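Local coordinates for carboxysome shell vertex protein CcmL (Nostoc sp., PDB 4N8X), which probably forms the pentameric vertices of the carboxysome, the polyhedral compartment that sequesters RuBisCO, and is thought to curve an otherwise flat hexagonal shell layer, at residues R65-N70 / A78-I83. Numbering follows the deposited sequence.
Sequences RQLLGN and AVVAII
L67 of the loop 65-70 reaches the start of strand segment 78-83 from a type II beta turn, L67 to N70, closed by a backbone hydrogen bond from N70 N to L67 O at 3.1 Å; no hydrogen bond joins the two segments, which meet through side chains. G69 takes the third position of the turn, with a backbone where a CB would press on the carbonyl O of L68. L67 carries most of the contact. Its CG stands anti to its own carbonyl carbon (chi1 -56°), and the two methyl branches then divide the work. CD1 lies against A78 CB at 3.6 Å and comes within 3.9 Å of V79 O, packing on the strand backbone as well as on a methyl. CD2 makes the looser touch, 4.3 Å from V80 CG1. V80 has phi/psi of -116/-17°, a departure from extended geometry that fits a bulge in strand 77-88. N70 adds its amide end at the fringe, ND2 being 4.5 Å from A78 CB. That buried amide is gripped by three hydrogen bonds beside the apolar patch: ND2 donates to A64 O, while OD1 accepts from N46 and R73. Here the connection between strands 55-60 and 77-88 packs back on the first residues of the second strand, within the CcmL/EutN barrel domain. A78 also packs on A64, and V80 on L57 and S59 of the antiparallel neighbour 55-60. Across the pentamer interface L67 packs on D16 of a neighbouring subunit, and farther along strand 77-88, A81 and I82 pair with a strand of that same subunit, carrying the sheet from one chain into the next.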
ATOM      1  N   ARG A  65       9.596   7.903   6.318  1.00 19.38           N
ATOM      2  CA  ARG A  65      10.260   9.182   6.068  1.00 20.94           C
ATOM      3  C   ARG A  65      10.123  10.115   7.267  1.00 25.31           C
ATOM      4  O   ARG A  65      10.658  11.222   7.259  1.00 24.53           O
ATOM      5  CB  ARG A  65       9.769   9.859   4.748  1.00 26.83           C
ATOM      6  CG  ARG A  65       9.913   8.962   3.465  1.00 21.70           C
ATOM      7  CD  ARG A  65       9.791   9.702   2.125  1.00 31.50           C
ATOM      8  NE  ARG A  65       8.397  10.031   1.746  1.00 41.26           N
ATOM      9  CZ  ARG A  65       7.853  11.236   1.890  1.00 43.90           C
ATOM     10  NH1 ARG A  65       6.596  11.456   1.534  1.00 43.96           N
ATOM     11  NH2 ARG A  65       8.564  12.223   2.403  1.00 44.27           N
ATOM     12  N   GLN A  66       9.430   9.678   8.314  1.00 26.11           N
ATOM     13  CA  GLN A  66       9.330  10.550   9.506  1.00 27.55           C
ATOM     14  C   GLN A  66      10.577  10.479  10.388  1.00 26.60           C
ATOM     15  O   GLN A  66      10.762  11.318  11.251  1.00 34.63           O
ATOM     16  CB  GLN A  66       8.073  10.276  10.344  1.00 24.04           C
ATOM     17  CG  GLN A  66       6.801  10.113   9.543  1.00 26.55           C
ATOM     18  CD  GLN A  66       6.495  11.329   8.722  1.00 32.41           C
ATOM     19  OE1 GLN A  66       6.382  12.442   9.258  1.00 34.28           O
ATOM     20  NE2 GLN A  66       6.386  11.144   7.399  1.00 31.97           N
ATOM     21  N   LEU A  67      11.418   9.479  10.194  1.00 27.71           N
ATOM     22  CA  LEU A  67      12.679   9.414  10.937  1.00 33.18           C
ATOM     23  C   LEU A  67      13.497  10.615  10.506  1.00 35.68           C
ATOM     24  O   LEU A  67      13.392  11.039   9.352  1.00 39.17           O
ATOM     25  CB  LEU A  67      13.454   8.129  10.613  1.00 34.77           C
ATOM     26  CG  LEU A  67      12.791   6.763  10.820  1.00 35.26           C
ATOM     27  CD1 LEU A  67      13.825   5.649  10.699  1.00 31.78           C
ATOM     28  CD2 LEU A  67      12.129   6.719  12.170  1.00 36.69           C
ATOM     29  N   LEU A  68      14.293  11.183  11.414  1.00 34.47           N
ATOM     30  CA  LEU A  68      15.039  12.404  11.077  1.00 30.57           C
ATOM     31  C   LEU A  68      16.041  12.183   9.944  1.00 30.16           C
ATOM     32  O   LEU A  68      16.794  11.192   9.915  1.00 32.00           O
ATOM     33  CB  LEU A  68      15.682  13.076  12.318  1.00 55.07           C
ATOM     34  CG  LEU A  68      17.143  12.985  12.786  1.00 53.38           C
ATOM     35  CD1 LEU A  68      18.174  13.479  11.787  1.00 53.04           C
ATOM     36  CD2 LEU A  68      17.285  13.805  14.055  1.00 50.32           C
ATOM     37  N   GLY A  69      16.039  13.108   8.999  1.00 38.58           N
ATOM     38  CA  GLY A  69      16.904  12.996   7.838  1.00 44.35           C
ATOM     39  C   GLY A  69      16.261  12.273   6.664  1.00 42.24           C
ATOM     40  O   GLY A  69      16.688  12.473   5.524  1.00 41.23           O
ATOM     41  N   ASN A  70      15.237  11.454   6.929  1.00 37.72           N
ATOM     42  CA  ASN A  70      14.613  10.633   5.879  1.00 32.17           C
ATOM     43  C   ASN A  70      13.552  11.363   5.037  1.00 32.41           C
ATOM     44  O   ASN A  70      13.034  10.791   4.070  1.00 24.63           O
ATOM     45  CB  ASN A  70      13.960   9.370   6.479  1.00 32.64           C
ATOM     46  CG  ASN A  70      14.967   8.279   6.838  1.00 30.25           C
ATOM     47  OD1 ASN A  70      16.170   8.432   6.640  1.00 33.56           O
ATOM     48  ND2 ASN A  70      14.469   7.182   7.384  1.00 26.00           N
ATOM     49  N   ALA A  78      11.585   1.356   6.976  1.00 17.28           N
ATOM     50  CA  ALA A  78      12.559   1.758   7.980  1.00 20.23           C
ATOM     51  C   ALA A  78      12.429   0.889   9.241  1.00 18.22           C
ATOM     52  O   ALA A  78      11.315   0.522   9.653  1.00 15.57           O
ATOM     53  CB  ALA A  78      12.415   3.296   8.315  1.00 16.69           C
ATOM     54  N   VAL A  79      13.569   0.593   9.856  1.00 18.08           N
ATOM     55  CA  VAL A  79      13.588  -0.027  11.168  1.00 18.24           C
ATOM     56  C   VAL A  79      13.238   1.019  12.224  1.00 13.00           C
ATOM     57  O   VAL A  79      13.819   2.086  12.252  1.00 14.66           O
ATOM     58  CB  VAL A  79      14.948  -0.697  11.425  1.00 20.88           C
ATOM     59  CG1 VAL A  79      15.072  -1.154  12.879  1.00 21.43           C
ATOM     60  CG2 VAL A  79      15.134  -1.870  10.457  1.00 16.10           C
ATOM     61  N   VAL A  80      12.211   0.761  13.049  1.00 14.07           N
ATOM     62  CA  VAL A  80      11.821   1.781  14.002  1.00 16.33           C
ATOM     63  C   VAL A  80      12.025   1.344  15.440  1.00 16.75           C
ATOM     64  O   VAL A  80      12.046   2.170  16.355  1.00 17.42           O
ATOM     65  CB  VAL A  80      10.364   2.327  13.766  1.00 25.21           C
ATOM     66  CG1 VAL A  80      10.216   2.878  12.359  1.00 24.26           C
ATOM     67  CG2 VAL A  80       9.272   1.245  14.016  1.00 14.67           C
ATOM     68  N   ALA A  81      12.175   0.044  15.650  1.00 15.12           N
ATOM     69  CA  ALA A  81      12.313  -0.453  17.016  1.00 18.48           C
ATOM     70  C   ALA A  81      12.959  -1.831  17.004  1.00 20.49           C
ATOM     71  O   ALA A  81      12.779  -2.582  16.051  1.00 18.78           O
ATOM     72  CB  ALA A  81      10.929  -0.520  17.684  1.00 21.50           C
ATOM     73  N   ILE A  82      13.708  -2.148  18.059  1.00 19.10           N
ATOM     74  CA  ILE A  82      14.174  -3.513  18.295  1.00 18.24           C
ATOM     75  C   ILE A  82      13.264  -4.135  19.367  1.00 19.86           C
ATOM     76  O   ILE A  82      13.013  -3.547  20.427  1.00 20.42           O
ATOM     77  CB  ILE A  82      15.635  -3.533  18.798  1.00 17.29           C
ATOM     78  CG1 ILE A  82      16.576  -3.013  17.711  1.00 16.45           C
ATOM     79  CG2 ILE A  82      16.054  -4.956  19.313  1.00 18.78           C
ATOM     80  CD1 ILE A  82      17.913  -2.416  18.273  1.00 17.80           C
ATOM     81  N   ILE A  83      12.745  -5.319  19.089  1.00 21.91           N
ATOM     82  CA  ILE A  83      11.819  -5.962  20.019  1.00 22.13           C
ATOM     83  C   ILE A  83      12.583  -6.735  21.071  1.00 20.39           C
ATOM     84  O   ILE A  83      13.515  -7.482  20.727  1.00 21.19           O
ATOM     85  CB  ILE A  83      10.885  -6.927  19.262  1.00 20.83           C
ATOM     86  CG1 ILE A  83      10.069  -6.157  18.212  1.00 16.08           C
ATOM     87  CG2 ILE A  83       9.942  -7.569  20.231  1.00 22.17           C
ATOM     88  CD1 ILE A  83       9.605  -7.014  17.079  1.00 19.39           C
TER